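Local coordinates for protein dihydroorotase (Campylobacter jejuni subsp. jejuni, PDB 3PNU) that probably catalyses the reversible cyclisation of carbamoyl aspartate to dihydroorotate in pyrimidine biosynthesis, using a two-zinc site, at residues Asn29-His34 against Phe305-Thr310; Leu205-Thr210 against Glu254-Gly259. All blocks are in the same frame, centred on the assembly; numbering follows the deposited sequence.

Interaction 1 (Asn29-His34 against Phe305-Thr310); sequences NPLDMH and FLSDNT. With ZN (zinc ion), chain D.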
ATOM      1  N   ASN A  29      36.064   4.644   4.003  1.00 49.18           N
ATOM      2  CA  ASN A  29      35.287   5.783   4.488  1.00 49.42           C
ATOM      3  C   ASN A  29      33.816   5.827   4.028  1.00 48.16           C
ATOM      4  O   ASN A  29      33.376   6.806   3.433  1.00 48.79           O
ATOM      5  CB  ASN A  29      35.993   7.100   4.100  1.00 49.45           C
ATOM      6  CG  ASN A  29      37.336   7.303   4.825  1.00 51.41           C
ATOM      7  OD1 ASN A  29      37.513   6.885   5.968  1.00 49.19           O
ATOM      8  ND2 ASN A  29      38.273   7.970   4.156  1.00 48.18           N
ATOM      9  N   PRO A  30      33.057   4.762   4.297  1.00 46.52           N
ATOM     10  CA  PRO A  30      31.648   4.758   3.922  1.00 45.55           C
ATOM     11  C   PRO A  30      30.876   5.867   4.607  1.00 43.78           C
ATOM     12  O   PRO A  30      31.059   6.144   5.798  1.00 41.52           O
ATOM     13  CB  PRO A  30      31.138   3.398   4.422  1.00 45.56           C
ATOM     14  CG  PRO A  30      32.155   2.934   5.409  1.00 47.16           C
ATOM     15  CD  PRO A  30      33.454   3.514   4.964  1.00 46.97           C
ATOM     16  N   LEU A  31      30.004   6.497   3.846  1.00 42.96           N
ATOM     17  CA  LEU A  31      29.198   7.560   4.372  1.00 42.03           C
ATOM     18  C   LEU A  31      27.729   7.222   4.235  1.00 39.75           C
ATOM     19  O   LEU A  31      27.310   6.709   3.208  1.00 38.29           O
ATOM     20  CB  LEU A  31      29.528   8.833   3.604  1.00 42.14           C
ATOM     21  CG  LEU A  31      30.953   9.336   3.849  1.00 44.38           C
ATOM     22  CD1 LEU A  31      31.413  10.352   2.790  1.00 43.77           C
ATOM     23  CD2 LEU A  31      31.039   9.923   5.245  1.00 43.64           C
ATOM     24  N   ASP A  32      26.957   7.475   5.288  1.00 39.29           N
ATOM     25  CA  ASP A  32      25.513   7.303   5.223  1.00 38.79           C
ATOM     26  C   ASP A  32      24.974   8.713   5.208  1.00 38.04           C
ATOM     27  O   ASP A  32      24.922   9.372   6.252  1.00 38.64           O
ATOM     28  CB  ASP A  32      24.937   6.498   6.394  1.00 37.63           C
ATOM     29  CG  ASP A  32      23.389   6.346   6.292  1.00 40.15           C
ATOM     30  OD1 ASP A  32      22.767   7.044   5.458  1.00 37.29           O
ATOM     31  OD2 ASP A  32      22.792   5.538   7.034  1.00 41.44           O
ATOM     32  N   MET A  33      24.572   9.188   4.027  1.00 38.52           N
ATOM     33  CA  MET A  33      24.109  10.594   3.891  1.00 37.93           C
ATOM     34  C   MET A  33      22.653  10.889   4.259  1.00 37.07           C
ATOM     35  O   MET A  33      22.160  11.993   3.994  1.00 36.07           O
ATOM     36  CB  MET A  33      24.427  11.115   2.491  1.00 38.30           C
ATOM     37  CG  MET A  33      25.921  10.969   2.127  1.00 40.98           C
ATOM     38  SD  MET A  33      27.049  11.832   3.260  1.00 42.01           S
ATOM     39  CE  MET A  33      26.737  13.555   2.882  1.00 30.96           C
ATOM     40  N   HIS A  34      21.972   9.936   4.892  1.00 36.62           N
ATOM     41  CA  HIS A  34      20.592  10.162   5.332  1.00 37.57           C
ATOM     42  C   HIS A  34      20.258   9.176   6.451  1.00 36.17           C
ATOM     43  O   HIS A  34      19.902   8.048   6.172  1.00 35.27           O
ATOM     44  CB  HIS A  34      19.613   9.983   4.149  1.00 36.31           C
ATOM     45  CG  HIS A  34      18.211  10.402   4.455  1.00 35.51           C
ATOM     46  ND1 HIS A  34      17.578  11.427   3.782  1.00 38.49           N
ATOM     47  CD2 HIS A  34      17.323   9.953   5.378  1.00 35.99           C
ATOM     48  CE1 HIS A  34      16.355  11.576   4.266  1.00 35.44           C
ATOM     49  NE2 HIS A  34      16.176  10.697   5.237  1.00 30.05           N
ATOM     50  N   PHE A 305      29.505   5.255  -4.835  1.00 40.71           N
ATOM     51  CA  PHE A 305      28.157   5.434  -4.335  1.00 40.28           C
ATOM     52  C   PHE A 305      28.124   5.655  -2.824  1.00 40.57           C
ATOM     53  O   PHE A 305      27.383   6.511  -2.338  1.00 39.95           O
ATOM     54  CB  PHE A 305      27.301   4.237  -4.789  1.00 41.08           C
ATOM     55  CG  PHE A 305      25.873   4.266  -4.308  1.00 40.51           C
ATOM     56  CD1 PHE A 305      25.041   5.328  -4.621  1.00 38.13           C
ATOM     57  CD2 PHE A 305      25.354   3.201  -3.583  1.00 36.16           C
ATOM     58  CE1 PHE A 305      23.736   5.345  -4.183  1.00 40.03           C
ATOM     59  CE2 PHE A 305      24.046   3.214  -3.157  1.00 36.87           C
ATOM     60  CZ  PHE A 305      23.233   4.288  -3.455  1.00 36.19           C
ATOM     61  N   LEU A 306      28.948   4.906  -2.090  1.00 41.14           N
ATOM     62  CA  LEU A 306      29.024   5.007  -0.635  1.00 40.25           C
ATOM     63  C   LEU A 306      29.947   6.075  -0.096  1.00 39.49           C
ATOM     64  O   LEU A 306      29.840   6.442   1.080  1.00 38.11           O
ATOM     65  CB  LEU A 306      29.547   3.694  -0.048  1.00 41.66           C
ATOM     66  CG  LEU A 306      28.621   2.613   0.438  1.00 41.54           C
ATOM     67  CD1 LEU A 306      29.467   1.399   0.798  1.00 42.52           C
ATOM     68  CD2 LEU A 306      27.843   3.131   1.660  1.00 41.93           C
ATOM     69  N   SER A 307      30.879   6.557  -0.911  1.00 39.23           N
ATOM     70  CA  SER A 307      31.843   7.498  -0.371  1.00 38.25           C
ATOM     71  C   SER A 307      32.449   8.537  -1.288  1.00 37.67           C
ATOM     72  O   SER A 307      32.399   9.722  -0.955  1.00 36.43           O
ATOM     73  CB  SER A 307      32.989   6.706   0.265  1.00 38.54           C
ATOM     74  OG  SER A 307      33.790   7.525   1.092  1.00 37.66           O
ATOM     75  N   ASP A 308      33.027   8.124  -2.415  1.00 36.17           N
ATOM     76  CA  ASP A 308      33.736   9.091  -3.278  1.00 37.38           C
ATOM     77  C   ASP A 308      32.857  10.194  -3.872  1.00 36.66           C
ATOM     78  O   ASP A 308      33.326  11.328  -4.045  1.00 36.46           O
ATOM     79  CB  ASP A 308      34.524   8.404  -4.417  1.00 38.21           C
ATOM     80  CG  ASP A 308      35.496   7.336  -3.922  1.00 39.75           C
ATOM     81  OD1 ASP A 308      35.615   7.103  -2.710  1.00 43.72           O
ATOM     82  OD2 ASP A 308      36.142   6.708  -4.774  1.00 49.59           O
ATOM     83  N   ASN A 309      31.609   9.878  -4.200  1.00 36.10           N
ATOM     84  CA  ASN A 309      30.724  10.879  -4.784  1.00 36.73           C
ATOM     85  C   ASN A 309      30.474  11.987  -3.780  1.00 36.71           C
ATOM     86  O   ASN A 309      30.610  13.170  -4.090  1.00 36.44           O
ATOM     87  CB  ASN A 309      29.397  10.272  -5.257  1.00 36.39           C
ATOM     88  CG  ASN A 309      29.569   9.319  -6.439  1.00 38.72           C
ATOM     89  OD1 ASN A 309      30.685   9.078  -6.883  1.00 36.10           O
ATOM     90  ND2 ASN A 309      28.447   8.765  -6.949  1.00 34.60           N
ATOM     91  N   THR A 310      30.110  11.599  -2.567  1.00 36.92           N
ATOM     92  CA  THR A 310      29.878  12.568  -1.530  1.00 37.09           C
ATOM     93  C   THR A 310      31.159  13.353  -1.296  1.00 37.41           C
ATOM     94  O   THR A 310      31.133  14.570  -1.256  1.00 37.03           O
ATOM     95  CB  THR A 310      29.491  11.900  -0.220  1.00 37.35           C
ATOM     96  OG1 THR A 310      28.235  11.233  -0.377  1.00 39.20           O
ATOM     97  CG2 THR A 310      29.392  12.923   0.887  1.00 35.02           C
TER
HETATM   98 ZN    ZN D 337      14.428  10.526   6.410  1.00 42.87          ZN
HETATM   99  O   HOH W   1      12.585   9.870   5.005  1.00 45.05           O

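Interaction 2 (Leu205-Thr210 against Glu254-Gly259); sequences LYATIT and EKVMFG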
ATOM      1  N   LEU A 205      21.337  20.105  -8.802  1.00 40.50           N
ATOM      2  CA  LEU A 205      20.533  19.030  -8.236  1.00 39.07           C
ATOM      3  C   LEU A 205      21.392  17.803  -7.977  1.00 37.69           C
ATOM      4  O   LEU A 205      22.194  17.408  -8.825  1.00 37.51           O
ATOM      5  CB  LEU A 205      19.358  18.653  -9.133  1.00 38.46           C
ATOM      6  CG  LEU A 205      18.169  19.597  -9.140  1.00 38.22           C
ATOM      7  CD1 LEU A 205      17.125  19.035 -10.120  1.00 37.85           C
ATOM      8  CD2 LEU A 205      17.589  19.747  -7.741  1.00 30.19           C
ATOM      9  N   TYR A 206      21.204  17.218  -6.792  1.00 35.09           N
ATOM     10  CA  TYR A 206      21.906  16.030  -6.373  1.00 33.82           C
ATOM     11  C   TYR A 206      20.860  15.106  -5.777  1.00 33.26           C
ATOM     12  O   TYR A 206      19.698  15.485  -5.675  1.00 32.38           O
ATOM     13  CB  TYR A 206      22.978  16.379  -5.328  1.00 35.59           C
ATOM     14  CG  TYR A 206      24.052  17.330  -5.842  1.00 34.51           C
ATOM     15  CD1 TYR A 206      25.188  16.847  -6.466  1.00 33.51           C
ATOM     16  CD2 TYR A 206      23.919  18.699  -5.708  1.00 37.25           C
ATOM     17  CE1 TYR A 206      26.149  17.694  -6.947  1.00 39.79           C
ATOM     18  CE2 TYR A 206      24.900  19.561  -6.174  1.00 38.54           C
ATOM     19  CZ  TYR A 206      26.003  19.049  -6.794  1.00 41.72           C
ATOM     20  OH  TYR A 206      26.980  19.884  -7.274  1.00 53.07           O
ATOM     21  N   ALA A 207      21.258  13.901  -5.374  1.00 31.94           N
ATOM     22  CA  ALA A 207      20.298  12.973  -4.788  1.00 30.99           C
ATOM     23  C   ALA A 207      20.925  11.908  -3.904  1.00 29.87           C
ATOM     24  O   ALA A 207      22.109  11.582  -4.034  1.00 30.34           O
ATOM     25  CB  ALA A 207      19.479  12.307  -5.903  1.00 29.20           C
ATOM     26  N   THR A 208      20.125  11.376  -2.988  1.00 29.91           N
ATOM     27  CA  THR A 208      20.552  10.265  -2.172  1.00 30.87           C
ATOM     28  C   THR A 208      19.585   9.135  -2.503  1.00 32.17           C
ATOM     29  O   THR A 208      18.433   9.396  -2.845  1.00 32.89           O
ATOM     30  CB  THR A 208      20.552  10.555  -0.666  1.00 31.74           C
ATOM     31  OG1 THR A 208      19.217  10.753  -0.185  1.00 33.50           O
ATOM     32  CG2 THR A 208      21.409  11.770  -0.333  1.00 31.86           C
ATOM     33  N   ILE A 209      20.064   7.896  -2.445  1.00 33.30           N
ATOM     34  CA  ILE A 209      19.235   6.713  -2.678  1.00 34.66           C
ATOM     35  C   ILE A 209      19.413   5.706  -1.523  1.00 35.57           C
ATOM     36  O   ILE A 209      20.532   5.519  -1.011  1.00 35.98           O
ATOM     37  CB  ILE A 209      19.576   6.008  -3.984  1.00 34.94           C
ATOM     38  CG1 ILE A 209      19.382   6.942  -5.167  1.00 34.97           C
ATOM     39  CG2 ILE A 209      18.679   4.809  -4.146  1.00 35.63           C
ATOM     40  CD1 ILE A 209      19.768   6.331  -6.479  1.00 36.43           C
ATOM     41  N   THR A 210      18.309   5.072  -1.119  1.00 34.94           N
ATOM     42  CA  THR A 210      18.317   4.124  -0.015  1.00 34.10           C
ATOM     43  C   THR A 210      18.644   2.724  -0.460  1.00 34.42           C
ATOM     44  O   THR A 210      18.680   2.392  -1.654  1.00 33.94           O
ATOM     45  CB  THR A 210      16.925   4.003   0.659  1.00 33.57           C
ATOM     46  OG1 THR A 210      16.029   3.345  -0.241  1.00 32.82           O
ATOM     47  CG2 THR A 210      16.390   5.352   1.057  1.00 33.22           C
ATOM     48  N   GLU A 254      27.945  10.318 -10.540  1.00 41.27           N
ATOM     49  CA  GLU A 254      28.581  11.265  -9.621  1.00 42.50           C
ATOM     50  C   GLU A 254      27.701  12.139  -8.713  1.00 41.70           C
ATOM     51  O   GLU A 254      28.173  12.571  -7.658  1.00 41.07           O
ATOM     52  CB  GLU A 254      29.534  12.163 -10.420  1.00 42.11           C
ATOM     53  CG  GLU A 254      28.801  13.022 -11.451  1.00 48.97           C
ATOM     54  CD  GLU A 254      29.728  13.796 -12.377  1.00 56.18           C
ATOM     55  OE1 GLU A 254      29.301  14.048 -13.519  1.00 60.29           O
ATOM     56  OE2 GLU A 254      30.873  14.129 -11.979  1.00 59.42           O
ATOM     57  N   LYS A 255      26.456  12.414  -9.101  1.00 40.67           N
ATOM     58  CA  LYS A 255      25.592  13.264  -8.278  1.00 39.91           C
ATOM     59  C   LYS A 255      24.655  12.472  -7.341  1.00 39.78           C
ATOM     60  O   LYS A 255      23.807  13.063  -6.653  1.00 38.99           O
ATOM     61  CB  LYS A 255      24.800  14.235  -9.151  1.00 40.24           C
ATOM     62  CG  LYS A 255      25.685  15.092 -10.059  1.00 38.02           C
ATOM     63  CD  LYS A 255      24.985  16.367 -10.546  1.00 37.56           C
ATOM     64  CE  LYS A 255      23.655  16.132 -11.255  1.00 34.35           C
ATOM     65  NZ  LYS A 255      22.952  17.445 -11.528  1.00 32.81           N
ATOM     66  N   VAL A 256      24.807  11.144  -7.326  1.00 38.27           N
ATOM     67  CA  VAL A 256      24.021  10.287  -6.466  1.00 38.01           C
ATOM     68  C   VAL A 256      24.907   9.792  -5.323  1.00 38.05           C
ATOM     69  O   VAL A 256      26.071   9.468  -5.536  1.00 39.26           O
ATOM     70  CB  VAL A 256      23.411   9.133  -7.243  1.00 38.79           C
ATOM     71  CG1 VAL A 256      22.981   8.028  -6.302  1.00 39.88           C
ATOM     72  CG2 VAL A 256      22.234   9.643  -8.084  1.00 37.72           C
ATOM     73  N   MET A 257      24.355   9.764  -4.115  1.00 36.49           N
ATOM     74  CA  MET A 257      25.079   9.356  -2.919  1.00 35.38           C
ATOM     75  C   MET A 257      24.217   8.389  -2.150  1.00 36.62           C
ATOM     76  O   MET A 257      23.003   8.483  -2.184  1.00 36.29           O
ATOM     77  CB  MET A 257      25.319  10.569  -2.026  1.00 36.05           C
ATOM     78  CG  MET A 257      26.212  11.645  -2.618  1.00 33.49           C
ATOM     79  SD  MET A 257      26.039  13.236  -1.776  1.00 34.91           S
ATOM     80  CE  MET A 257      24.530  13.872  -2.488  1.00 36.02           C
ATOM     81  N   PHE A 258      24.824   7.447  -1.448  1.00 38.19           N
ATOM     82  CA  PHE A 258      24.026   6.537  -0.669  1.00 38.09           C
ATOM     83  C   PHE A 258      23.539   7.228   0.591  1.00 37.93           C
ATOM     84  O   PHE A 258      24.297   7.922   1.267  1.00 37.44           O
ATOM     85  CB  PHE A 258      24.790   5.282  -0.302  1.00 39.74           C
ATOM     86  CG  PHE A 258      24.092   4.462   0.710  1.00 34.97           C
ATOM     87  CD1 PHE A 258      23.023   3.685   0.354  1.00 37.73           C
ATOM     88  CD2 PHE A 258      24.493   4.489   2.026  1.00 37.86           C
ATOM     89  CE1 PHE A 258      22.353   2.927   1.306  1.00 37.29           C
ATOM     90  CE2 PHE A 258      23.838   3.732   2.978  1.00 37.78           C
ATOM     91  CZ  PHE A 258      22.759   2.962   2.609  1.00 36.92           C
ATOM     92  N   GLY A 259      22.251   7.052   0.860  1.00 38.43           N
ATOM     93  CA  GLY A 259      21.566   7.595   2.038  1.00 37.92           C
ATOM     94  C   GLY A 259      20.549   6.524   2.399  1.00 37.70           C
ATOM     95  O   GLY A 259      19.626   6.262   1.637  1.00 38.65           O
TER
HETATM   96  O   HOH W   2      18.176   8.477   1.375  1.00 39.66           O

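Interaction 1 (Asn29-His34 against Phe305-Thr310)
Asn29, Leu31 and Met33, at and just before strand 31-35, meet Leu306, Ser307 and Thr310 of helix 299-314, a buried strand-to-helix contact in the TIM barrel of the amidohydrolase family. Two hydrogen bonds fix the strand entry. Leu31 N gives its hydrogen to Leu306 O at 2.8 Å with an N-H...O angle of 157°. That carbonyl has left the helical pattern: Leu306 O lies 6.3 Å from Thr310 N, too far for the usual i+4 bond, beside a wider pi-type turn at 305-308; the strand takes this acceptor instead. One residue on, Ser307 OG donates to Asn29 O. The modelled separation of these two oxygens, 2.5 Å, is very short and its exact value is doubtful. With OG anti to the Ser307 backbone N (chi1 -165°), the hydroxyl is directed at the Asn29 carbonyl. The Asn29 amide itself is engaged outside the contact, with Lys322 N and Asp321.

The apolar part centres on Thr310. Its CG2 meets Leu31 CD1 at 3.8 Å, the two side chains crossing at a slant, and it meets Met33 tip to tip. The Met33 chain, bent at both chi2 and chi3, curls its sulfur and methyl onto that same CG2, with CE 3.4 Å away.

Beyond these residues the strand delivers the first ligand of the His-X-His pair formed by His34 and His36. Asp32 OD1 accepts from His34 N, an Asx turn in which the donor lies 36° out of the carboxylate plane, while Asp32 OD2 bonds to Ser260. His34 ND1 is hydrogen-bonded to Glu188, which probably helps fix the ring's rotation, and His34 NE2 binds the zinc ion at 2.1 Å.

Interaction 2 (Leu205-Thr210 against Glu254-Gly259)
Strands 205-209 and 256-258 run parallel, their axes approaching to 4.5 Å and inclined by 29°, and four backbone bonds join them, from the Ala207-Lys255 pair to the Ile209-Gly259 pair. Ala207 N donates to Lys255 O, Met257 N to Ala207 O and Ile209 N to Met257 O, all within 2.9 to 3.0 Å. The bond from Gly259 N to Ile209 O is nearly straight (176°), its donor well above the carbonyl plane.

This alternating pattern joins neighbouring strands of the TIM barrel, linked by a beta-alpha-beta crossover through helices 218-223 and 239-250. Ile209 CD1 packs on Val256 CG1 at 3.6 Å; Ala207 and Val256 share this face and rest on Leu199 of helix 193-201. On the other face, Met257 CE reaches back to Tyr206 CB.

The Lys255 and Tyr206 side chains cross at about a right angle, Lys255 CB lying 3.8 Å from Tyr206 CD1. A bend at chi3 (-55°) brings Lys255 NZ to Leu205 O (2.8 Å) in the carbonyl plane, and NZ also bonds to Leu199 O. At the active-site end, a water donates to both Thr208 OG1 and Gly259 O, and Thr208 OG1 also bonds to Glu188 and His189 N.

Chain order makes interaction 2 a small loop nested within the large one of interaction 1. Residues 29-34 come first, in the opening barrel strand; 205-210 follows, and 254-259 returns beside it after 43 intervening residues. Interaction 1 closes last, when 305-310 meets 29-34 across 270 residues. The two contacts touch directly: Phe305 O lies 2.9 Å from Phe258 N and Asn309 ND2 2.9 Å from Val256 O, both probable hydrogen bonds. Helix 299-314 thus bridges strand 256-258 and strand 31-35, which are themselves joined by a backbone bond between Phe258 and Met33 where the barrel closes.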